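Local coordinates for protein succinyl-CoA:3-ketoacid-coenzyme A transferase subunit B (Helicobacter pylori, PDB 3RRL) that forms the B subunit of an enzyme that transfers coenzyme A from succinyl-CoA to 3-oxo acids, giving a 3-oxoacyl-CoA and succinate, at residues V19-G24 with I38-E43; I93-L98 with K134-M139; E3-R8 with I168-V173. One frame throughout, in Å; residues are numbered along the deposited sequence.

Contact 1: V19-G24 with I38-E43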
# COMPACT_ATOMS: atom_id res chain seq x y z
N VAL B 19 -18.64 -7.37 7.41
CA VAL B 19 -19.69 -6.38 7.19
C VAL B 19 -19.24 -4.98 7.57
O VAL B 19 -18.55 -4.80 8.58
CB VAL B 19 -20.96 -6.73 8.00
CG1 VAL B 19 -22.03 -5.66 7.82
CG2 VAL B 19 -21.48 -8.09 7.58
N ASN B 20 -19.65 -4.00 6.78
CA ASN B 20 -19.45 -2.61 7.14
C ASN B 20 -20.77 -1.87 7.28
O ASN B 20 -21.58 -1.84 6.35
CB ASN B 20 -18.58 -1.90 6.11
CG ASN B 20 -18.32 -0.46 6.49
OD1 ASN B 20 -19.23 0.38 6.46
ND2 ASN B 20 -17.08 -0.17 6.88
N LEU B 21 -20.99 -1.29 8.46
CA LEU B 21 -22.22 -0.58 8.75
C LEU B 21 -21.97 0.92 8.68
O LEU B 21 -21.16 1.44 9.41
CB LEU B 21 -22.73 -0.94 10.14
CG LEU B 21 -23.14 -2.40 10.36
CD1 LEU B 21 -23.58 -2.62 11.80
CD2 LEU B 21 -24.24 -2.79 9.39
N GLY B 22 -22.67 1.60 7.78
CA GLY B 22 -22.52 3.04 7.68
C GLY B 22 -23.14 3.71 8.89
O GLY B 22 -23.89 3.09 9.63
N ILE B 23 -22.82 4.98 9.08
CA ILE B 23 -23.36 5.73 10.21
C ILE B 23 -24.86 5.94 10.05
O ILE B 23 -25.41 5.83 8.95
CB ILE B 23 -22.67 7.09 10.40
CG1 ILE B 23 -22.75 7.92 9.12
CG2 ILE B 23 -21.22 6.90 10.82
CD1 ILE B 23 -22.07 9.26 9.22
N GLY B 24 -25.53 6.26 11.16
CA GLY B 24 -26.97 6.42 11.13
C GLY B 24 -27.66 5.09 11.28
O GLY B 24 -27.21 4.23 12.03
N ILE B 38 -19.79 -12.72 13.16
CA ILE B 38 -19.75 -11.77 12.07
C ILE B 38 -18.70 -10.74 12.42
O ILE B 38 -18.65 -10.27 13.56
CB ILE B 38 -21.12 -11.09 11.88
CG1 ILE B 38 -21.97 -11.91 10.92
CG2 ILE B 38 -20.95 -9.67 11.36
CD1 ILE B 38 -23.21 -11.20 10.46
N VAL B 39 -17.86 -10.39 11.46
CA VAL B 39 -16.81 -9.42 11.70
C VAL B 39 -17.21 -8.08 11.14
O VAL B 39 -17.45 -7.94 9.94
CB VAL B 39 -15.48 -9.88 11.07
CG1 VAL B 39 -14.39 -8.87 11.37
CG2 VAL B 39 -15.11 -11.26 11.59
N PHE B 40 -17.32 -7.08 12.01
CA PHE B 40 -17.63 -5.74 11.56
C PHE B 40 -16.36 -4.94 11.31
O PHE B 40 -15.43 -4.95 12.13
CB PHE B 40 -18.54 -5.03 12.56
CG PHE B 40 -19.90 -5.66 12.68
CD1 PHE B 40 -20.82 -5.55 11.64
CD2 PHE B 40 -20.25 -6.38 13.81
CE1 PHE B 40 -22.07 -6.14 11.74
CE2 PHE B 40 -21.50 -6.97 13.92
CZ PHE B 40 -22.41 -6.85 12.88
N GLN B 41 -16.31 -4.27 10.17
CA GLN B 41 -15.14 -3.49 9.77
C GLN B 41 -15.40 -2.02 10.01
O GLN B 41 -16.50 -1.53 9.74
CB GLN B 41 -14.84 -3.74 8.29
CG GLN B 41 -13.44 -3.34 7.85
CD GLN B 41 -13.39 -1.99 7.17
OE1 GLN B 41 -14.33 -1.19 7.27
NE2 GLN B 41 -12.30 -1.73 6.45
N SER B 42 -14.41 -1.31 10.52
CA SER B 42 -14.51 0.13 10.70
C SER B 42 -13.52 0.76 9.74
O SER B 42 -12.35 0.36 9.71
CB SER B 42 -14.20 0.52 12.15
OG SER B 42 -14.64 1.83 12.45
N GLU B 43 -13.98 1.72 8.95
CA GLU B 43 -13.18 2.23 7.83
C GLU B 43 -11.95 3.01 8.29
O GLU B 43 -11.06 3.32 7.49
CB GLU B 43 -14.05 3.10 6.92
CG GLU B 43 -14.53 4.37 7.58
CD GLU B 43 -15.89 4.82 7.07
OE1 GLU B 43 -16.52 4.04 6.33
OE2 GLU B 43 -16.32 5.94 7.40
O HOH W 1 -16.87 2.40 8.75
O HOH W 2 -19.08 -1.67 10.56
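Val19 uses both its backbone N and its carbonyl O to bond to the parallel strand beside it. Val19 N gives a hydrogen bond to Val39 O (2.9 Å) and Val19 O accepts one from Gln41 N (2.8 Å), straddling Phe40. The strands then splay, their short axes 52° apart, and water takes over: one molecule accepts from Leu21 N and donates to Gln41 O at 2.7 Å. Asn20 suits this place because its amide can reach across. With CG anti to the backbone N (chi1 -178°), Asn20 ND2 donates to Gln41 OE1 at 3.0 Å. The acceptor lies in the Asn20 amide plane, although the two amide planes stand 55° apart. The same ND2 donates to a second water, which also accepts from Glu43 N, so the network reaches the backbone of the predicted catalytic glutamate. On the face that carries Val19 and Phe40, Val19 CB lies 3.8 Å from Phe40 CD1 and Leu21 CD1 reaches Phe40 CE1, while Ile38 CG2 sits over a ring face near its rim. Strand 46-49 flanks 39-42 and strand 95-98 flanks 18-21, while Leu128 of helix 125-131 touches both Asn20 and Glu43.

Contact 2: I93-L98 with K134-M139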
# COMPACT_ATOMS: atom_id res chain seq x y z
N ILE B 93 -15.10 -6.96 1.36
CA ILE B 93 -16.21 -6.83 2.30
C ILE B 93 -17.48 -7.44 1.70
O ILE B 93 -17.89 -7.06 0.60
CB ILE B 93 -16.48 -5.35 2.64
CG1 ILE B 93 -15.23 -4.69 3.22
CG2 ILE B 93 -17.66 -5.21 3.62
CD1 ILE B 93 -14.78 -5.27 4.53
N ASP B 94 -18.10 -8.37 2.40
CA ASP B 94 -19.26 -9.08 1.86
C ASP B 94 -20.49 -8.19 1.80
O ASP B 94 -21.30 -8.29 0.90
CB ASP B 94 -19.58 -10.32 2.70
CG ASP B 94 -18.45 -11.33 2.71
OD1 ASP B 94 -18.02 -11.75 1.61
OD2 ASP B 94 -17.99 -11.69 3.81
N LEU B 95 -20.63 -7.32 2.80
CA LEU B 95 -21.84 -6.54 2.92
C LEU B 95 -21.60 -5.13 3.45
O LEU B 95 -20.98 -4.94 4.49
CB LEU B 95 -22.80 -7.28 3.84
CG LEU B 95 -24.18 -6.70 4.03
CD1 LEU B 95 -24.84 -6.55 2.68
CD2 LEU B 95 -24.96 -7.64 4.92
N ALA B 96 -22.13 -4.14 2.74
CA ALA B 96 -22.14 -2.77 3.23
C ALA B 96 -23.58 -2.33 3.32
O ALA B 96 -24.33 -2.41 2.34
CB ALA B 96 -21.35 -1.86 2.32
N ILE B 97 -23.98 -1.88 4.51
CA ILE B 97 -25.32 -1.37 4.73
C ILE B 97 -25.24 0.13 4.92
O ILE B 97 -24.41 0.62 5.68
CB ILE B 97 -25.98 -2.03 5.94
CG1 ILE B 97 -25.93 -3.55 5.80
CG2 ILE B 97 -27.41 -1.54 6.08
CD1 ILE B 97 -26.62 -4.29 6.92
N LEU B 98 -26.10 0.85 4.20
CA LEU B 98 -26.03 2.31 4.16
C LEU B 98 -27.40 2.93 4.29
O LEU B 98 -28.41 2.31 3.93
CB LEU B 98 -25.39 2.78 2.85
CG LEU B 98 -23.93 2.45 2.52
CD1 LEU B 98 -23.85 1.25 1.60
CD2 LEU B 98 -23.27 3.64 1.87
N LYS B 134 -22.07 -7.02 -1.69
CA LYS B 134 -23.48 -6.65 -1.73
C LYS B 134 -23.70 -5.32 -1.03
O LYS B 134 -23.19 -5.08 0.06
CB LYS B 134 -24.36 -7.73 -1.10
CG LYS B 134 -25.83 -7.44 -1.27
CD LYS B 134 -26.70 -8.50 -0.64
CE LYS B 134 -28.18 -8.18 -0.86
NZ LYS B 134 -29.07 -9.06 -0.07
N VAL B 135 -24.45 -4.44 -1.68
CA VAL B 135 -24.77 -3.14 -1.14
C VAL B 135 -26.25 -3.07 -0.81
O VAL B 135 -27.08 -3.18 -1.70
CB VAL B 135 -24.42 -2.02 -2.13
CG1 VAL B 135 -24.93 -0.69 -1.63
CG2 VAL B 135 -22.91 -1.97 -2.37
N ILE B 136 -26.56 -2.91 0.47
CA ILE B 136 -27.93 -2.75 0.92
C ILE B 136 -28.17 -1.33 1.45
O ILE B 136 -27.43 -0.86 2.31
CB ILE B 136 -28.27 -3.73 2.05
CG1 ILE B 136 -27.97 -5.17 1.62
CG2 ILE B 136 -29.72 -3.59 2.49
CD1 ILE B 136 -28.15 -6.18 2.74
N VAL B 137 -29.20 -0.66 0.94
CA VAL B 137 -29.61 0.63 1.48
C VAL B 137 -30.86 0.44 2.33
O VAL B 137 -31.81 -0.22 1.91
CB VAL B 137 -29.91 1.65 0.37
CG1 VAL B 137 -30.54 2.91 0.96
CG2 VAL B 137 -28.65 2.00 -0.40
N ILE B 138 -30.85 1.00 3.53
CA ILE B 138 -32.02 0.96 4.40
C ILE B 138 -32.43 2.39 4.75
O ILE B 138 -31.60 3.20 5.18
CB ILE B 138 -31.78 0.12 5.67
CG1 ILE B 138 -30.83 0.83 6.64
CG2 ILE B 138 -31.29 -1.27 5.29
CD1 ILE B 138 -30.69 0.12 7.98
N MSE B 139 -33.70 2.68 4.54
CA MSE B 139 -34.15 4.06 4.47
C MSE B 139 -35.63 4.16 4.79
O MSE B 139 -36.40 3.27 4.45
CB MSE B 139 -33.93 4.50 3.03
CG MSE B 139 -34.22 5.93 2.74
SE MSE B 139 -33.78 6.17 0.87
CE MSE B 139 -35.25 5.18 0.07
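Leu95 and Ile136 meet on one face of two parallel neighbours in the central sheet of the coenzyme A transferase fold. Their side chains cross at a slant, Leu95 CD1 lying only 3.3 Å from Ile136 CD1, tighter than usual van der Waals contact. Four residue pairs, from Leu95 with Lys134 to Leu98 with Val137, lie in register, and the short axes diverge by only 19°. The backbones alternate as donor and acceptor: Ala96 N bonds to Lys134 O, Ile136 N to Ala96 O, Leu98 N to Ile136 O, and Ile138 N to Leu98 O at 2.8 Å. At the entry, Lys134 N reaches Asp94 O with a more bent N-H...O angle, 135°. On the face opposite Leu95, Leu98 CD1 touches Val135 CG1 at 3.9 Å. Apolar branched residues suit the buried positions Leu95, Ile97, Leu98, Val135, Ile136 and Val137; the small Ala96 lies against Leu128 of helix 125-131, which also packs Val129 on Leu98. Lys134 stretches its fully extended chain to Glu12 in a salt bridge, and Asp94 pairs with Lys133 and accepts from Tyr18 N. Ile5 and Ala9 of helix 2-10 touch Ile138, whose CG2 meets Ile97 CG2 at 4.0 Å.

Contact 3: E3-R8 with I168-V173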
# COMPACT_ATOMS: atom_id res chain seq x y z
N GLU B 3 -37.91 0.38 13.35
CA GLU B 3 -37.86 -0.99 13.86
C GLU B 3 -38.02 -2.02 12.74
O GLU B 3 -37.19 -2.92 12.60
CB GLU B 3 -38.92 -1.20 14.94
CG GLU B 3 -38.88 -2.59 15.55
CD GLU B 3 -39.81 -2.75 16.74
OE1 GLU B 3 -40.52 -1.77 17.10
OE2 GLU B 3 -39.83 -3.85 17.32
N ALA B 4 -39.08 -1.90 11.95
CA ALA B 4 -39.32 -2.86 10.88
C ALA B 4 -38.18 -2.86 9.85
O ALA B 4 -37.87 -3.89 9.26
CB ALA B 4 -40.66 -2.59 10.20
N ILE B 5 -37.56 -1.71 9.66
CA ILE B 5 -36.44 -1.58 8.74
C ILE B 5 -35.22 -2.32 9.27
O ILE B 5 -34.60 -3.13 8.58
CB ILE B 5 -36.05 -0.11 8.54
CG1 ILE B 5 -37.22 0.69 7.95
CG2 ILE B 5 -34.83 0.00 7.66
CD1 ILE B 5 -36.96 2.19 7.83
N ILE B 6 -34.88 -2.03 10.52
CA ILE B 6 -33.69 -2.56 11.15
C ILE B 6 -33.75 -4.08 11.27
O ILE B 6 -32.84 -4.78 10.82
CB ILE B 6 -33.47 -1.91 12.53
CG1 ILE B 6 -33.00 -0.47 12.34
CG2 ILE B 6 -32.46 -2.70 13.35
CD1 ILE B 6 -33.22 0.41 13.55
N LYS B 7 -34.82 -4.57 11.88
CA LYS B 7 -35.02 -6.00 12.02
C LYS B 7 -35.03 -6.77 10.69
O LYS B 7 -34.57 -7.91 10.64
CB LYS B 7 -36.29 -6.28 12.84
CG LYS B 7 -36.11 -5.88 14.30
CD LYS B 7 -37.24 -6.35 15.20
CE LYS B 7 -36.95 -5.97 16.65
NZ LYS B 7 -38.05 -6.35 17.58
N ARG B 8 -35.53 -6.15 9.63
CA ARG B 8 -35.52 -6.81 8.32
C ARG B 8 -34.11 -6.79 7.75
O ARG B 8 -33.66 -7.76 7.15
CB ARG B 8 -36.52 -6.15 7.36
CG ARG B 8 -36.51 -6.72 5.95
CD ARG B 8 -36.73 -8.23 5.94
NE ARG B 8 -36.58 -8.80 4.60
CZ ARG B 8 -35.41 -9.10 4.04
NH1 ARG B 8 -35.36 -9.60 2.82
NH2 ARG B 8 -34.28 -8.90 4.70
N ILE B 168 -34.28 -1.70 1.48
CA ILE B 168 -35.23 -2.04 2.52
C ILE B 168 -35.80 -0.76 3.12
O ILE B 168 -35.05 0.05 3.67
CB ILE B 168 -34.54 -2.85 3.63
CG1 ILE B 168 -33.89 -4.12 3.05
CG2 ILE B 168 -35.51 -3.20 4.74
CD1 ILE B 168 -33.15 -4.96 4.08
N THR B 169 -37.11 -0.57 3.02
CA THR B 169 -37.77 0.55 3.69
C THR B 169 -38.82 0.05 4.69
O THR B 169 -39.00 -1.16 4.87
CB THR B 169 -38.43 1.53 2.68
OG1 THR B 169 -39.67 0.99 2.21
CG2 THR B 169 -37.50 1.78 1.51
N ASP B 170 -39.51 0.97 5.35
CA ASP B 170 -40.57 0.62 6.30
C ASP B 170 -41.80 0.03 5.59
O ASP B 170 -42.69 -0.56 6.22
CB ASP B 170 -40.98 1.84 7.13
CG ASP B 170 -41.16 3.08 6.28
OD1 ASP B 170 -40.22 3.43 5.54
OD2 ASP B 170 -42.25 3.70 6.33
N LEU B 171 -41.83 0.19 4.27
CA LEU B 171 -42.94 -0.31 3.44
C LEU B 171 -42.58 -1.64 2.78
O LEU B 171 -43.32 -2.62 2.90
CB LEU B 171 -43.38 0.71 2.39
CG LEU B 171 -43.87 2.05 2.91
CD1 LEU B 171 -44.43 2.90 1.77
CD2 LEU B 171 -44.91 1.85 4.00
N ALA B 172 -41.48 -1.65 2.06
CA ALA B 172 -41.12 -2.79 1.23
C ALA B 172 -39.65 -3.09 1.04
O ALA B 172 -38.78 -2.31 1.39
CB ALA B 172 -41.77 -2.62 -0.11
N VAL B 173 -39.40 -4.26 0.48
CA VAL B 173 -38.07 -4.69 0.10
C VAL B 173 -38.02 -4.77 -1.42
O VAL B 173 -38.86 -5.37 -2.05
CB VAL B 173 -37.72 -6.04 0.70
CG1 VAL B 173 -36.32 -6.43 0.31
CG2 VAL B 173 -37.87 -6.01 2.18
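Ile5, on a turn of the N-terminal helix, passes close to the bend between two strands, its CA 5.3 Å from Asp170 CA, with no hydrogen bond joining the two backbones. The contact is made by side chains instead. Ile5 lays its CG1 against the peptide that links Thr169 to Asp170, 3.5 Å from Asp170 N and 3.7 Å from Thr169 C, and its side chain runs alongside that of Asp170, pointing the same way. Isoleucine suits this spot because one branch, CG1 with CD1, lies along the peptide while the other, CG2, turns to Ile168.

One helical turn later, Arg8 crosses Ile168 and Val173 at about a right angle. Arg8 CG lies 3.9 Å from Ile168 CG2, and Arg8 NE is at the same distance from Val173 CG2. The chain leaves with CG anti to the backbone N and bends at chi2 (55°), which brings the guanidinium alongside these two residues, at a slant to both. Arginine fits because its methylenes are apolar while its charged end finds acids: NH2 pairs with Glu12 and NE with Glu185.

The bend itself is shaped by Thr169, whose OG1 accepts from Leu171 N (3.1 Å) and Ala172 N (3.2 Å), an ST turn and ST motif in one; His141 ND1 is a further partner of OG1. His141 N bonds to Asp170 OD1.

Helix 2-10 thus lies over the hairpin of strands 166-168 and 172-177, with strand 134-138 beside the first and strand 180-186 beside the second.

In the fold
The chain begins in helix 2-10, whose partner in contact 3 arrives only some 160 residues later, so this contact closes a loop around most of the chain, leaving the C-terminal strands and helix 192-198 outside it. Inside that loop, strand 18-21 meets strand 39-42 in contact 1, closing a short loop without helix or strand. Contact 2 opens after contact 1 has closed, and joins strands 95-98 and 134-138 across a longer excursion that includes helix 125-131. The two are in series, and both nest inside contact 3. Strands 18-21 and 95-98 are neighbours, so contacts 1 and 2 continue one sheet; strand 166-168 extends it beside 134-138, where contact 3 brings the N-terminal helix onto it.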